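Local coordinates for protein Phthiocerol/phthiodiolone dimycocerosyl transferase (Mycobacterium tuberculosis, PDB 1Q9J) that probably transfers mycocerosic acids from mycocerosic acid synthase onto the hydroxyls of phthiocerol, phthiodiolone and phenolphthiocerol, completing their dimycocerosate esters, at residues Asp128-Ala133 against Leu268-Ala273. Residues are numbered along the deposited sequence; the frame is centred on the assembly and turned at random.
Sequences DGHHGA and LRFVLA
Arg-269 reaches Asp-128 in a buried salt bridge: its NH1 lies 3.1 Å from Asp-128 OD2, on the syn side of that oxygen, and a weak second bond runs from NH2 to the same OD2, 3.4 Å. OD2 sits at the guanidinium edge, facing both nitrogens, but the planes stand 87° apart, unlike the coplanar pairing of two oxygens with two nitrogens. Arginine suits the place because its chain, extended from CG to NE, spans the gap and its several N-H groups serve Pro-278 O and Asp-267 as well. Asp-128 OD2 also accepts from Leu-284 N.

Asp-128 sits at the N-cap of helix 129-148, and its OD1 takes the nearly straight capping bond from His-131 N (3.1 Å). Asp-128 CG stands between backbone N and carbonyl carbon (chi1 48°), turning the short carboxylate back to the first turn.

In the packing, the flat imidazole of His-130 gives its edge, at CD2, to aliphatic Arg-269 CD (3.4 Å); the Phe-270 ring, with Arg-269 CB over one face, approaches that imidazole obliquely.

Asp-128 closes the HXXXD motif of CoA-dependent acyltransferases, begun by His-124, the probable proton acceptor; it probably helps organise the active site, with Arg-269 fixing it from the second shell. The contact joins helix 129-148, which follows strand 117-123, to the loop leaving strand 260-267 of another sheet, where Leu-268 and Leu-272 pack on helix 164-170.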
# COMPACT_ATOMS: atom_id res chain seq x y z
N ASP A 128 -1.02 6.80 1.90
CA ASP A 128 -1.18 5.63 1.09
C ASP A 128 0.21 5.01 1.06
O ASP A 128 1.13 5.48 1.75
CB ASP A 128 -1.69 5.99 -0.31
CG ASP A 128 -0.90 7.13 -0.98
OD1 ASP A 128 0.36 7.10 -1.01
OD2 ASP A 128 -1.57 8.06 -1.50
N GLY A 129 0.38 3.98 0.26
CA GLY A 129 1.67 3.32 0.19
C GLY A 129 2.84 4.23 -0.04
O GLY A 129 3.87 4.11 0.62
N HIS A 130 2.70 5.14 -1.00
CA HIS A 130 3.78 6.07 -1.36
C HIS A 130 4.10 7.04 -0.21
O HIS A 130 5.26 7.17 0.21
CB HIS A 130 3.39 6.82 -2.65
CG HIS A 130 4.47 7.70 -3.20
ND1 HIS A 130 5.80 7.36 -3.15
CD2 HIS A 130 4.41 8.90 -3.82
CE1 HIS A 130 6.52 8.32 -3.71
NE2 HIS A 130 5.70 9.26 -4.13
N HIS A 131 3.07 7.72 0.30
CA HIS A 131 3.23 8.66 1.40
C HIS A 131 3.91 7.96 2.59
O HIS A 131 4.89 8.48 3.16
CB HIS A 131 1.86 9.19 1.79
CG HIS A 131 1.89 10.29 2.81
ND1 HIS A 131 2.85 10.37 3.79
CD2 HIS A 131 1.02 11.31 3.05
CE1 HIS A 131 2.57 11.40 4.59
NE2 HIS A 131 1.47 11.98 4.16
N GLY A 132 3.43 6.77 2.94
CA GLY A 132 4.00 6.04 4.05
C GLY A 132 5.45 5.64 3.83
O GLY A 132 6.29 5.83 4.71
N ALA A 133 5.73 5.09 2.67
CA ALA A 133 7.09 4.68 2.33
C ALA A 133 8.04 5.87 2.53
O ALA A 133 9.15 5.72 3.05
CB ALA A 133 7.14 4.19 0.89
N LEU A 268 -1.80 9.50 -8.66
CA LEU A 268 -2.10 10.72 -9.37
C LEU A 268 -1.04 11.81 -9.14
O LEU A 268 -1.10 12.89 -9.72
CB LEU A 268 -3.49 11.23 -8.96
CG LEU A 268 -4.62 10.27 -9.35
CD1 LEU A 268 -5.99 10.87 -9.07
CD2 LEU A 268 -4.49 9.95 -10.83
N ARG A 269 -0.05 11.53 -8.30
CA ARG A 269 0.98 12.52 -8.02
C ARG A 269 1.81 12.87 -9.26
O ARG A 269 2.21 14.02 -9.43
CB ARG A 269 1.91 12.02 -6.91
CG ARG A 269 1.29 12.03 -5.53
CD ARG A 269 2.25 11.40 -4.49
NE ARG A 269 1.74 11.47 -3.12
CZ ARG A 269 0.76 10.71 -2.62
NH1 ARG A 269 0.16 9.79 -3.36
NH2 ARG A 269 0.37 10.89 -1.36
N PHE A 270 2.06 11.89 -10.14
CA PHE A 270 2.83 12.15 -11.35
C PHE A 270 1.92 12.32 -12.57
O PHE A 270 2.40 12.55 -13.67
CB PHE A 270 3.79 11.00 -11.62
CG PHE A 270 4.26 10.32 -10.38
CD1 PHE A 270 3.47 9.36 -9.76
CD2 PHE A 270 5.51 10.62 -9.83
CE1 PHE A 270 3.91 8.70 -8.61
CE2 PHE A 270 5.96 9.97 -8.68
CZ PHE A 270 5.17 9.01 -8.07
N VAL A 271 0.63 12.20 -12.34
CA VAL A 271 -0.36 12.35 -13.38
C VAL A 271 -0.92 13.78 -13.47
O VAL A 271 -0.74 14.47 -14.48
CB VAL A 271 -1.51 11.33 -13.15
CG1 VAL A 271 -2.75 11.74 -13.90
CG2 VAL A 271 -1.06 9.94 -13.61
N LEU A 272 -1.57 14.20 -12.40
CA LEU A 272 -2.19 15.51 -12.30
C LEU A 272 -1.35 16.73 -12.62
O LEU A 272 -0.13 16.66 -12.75
CB LEU A 272 -2.76 15.71 -10.90
CG LEU A 272 -3.77 14.70 -10.39
CD1 LEU A 272 -4.23 15.16 -9.02
CD2 LEU A 272 -4.94 14.58 -11.34
N ALA A 273 -2.06 17.85 -12.70
CA ALA A 273 -1.55 19.19 -12.99
C ALA A 273 -0.34 19.45 -12.11
O ALA A 273 0.41 18.51 -11.82
CB ALA A 273 -2.64 20.21 -12.72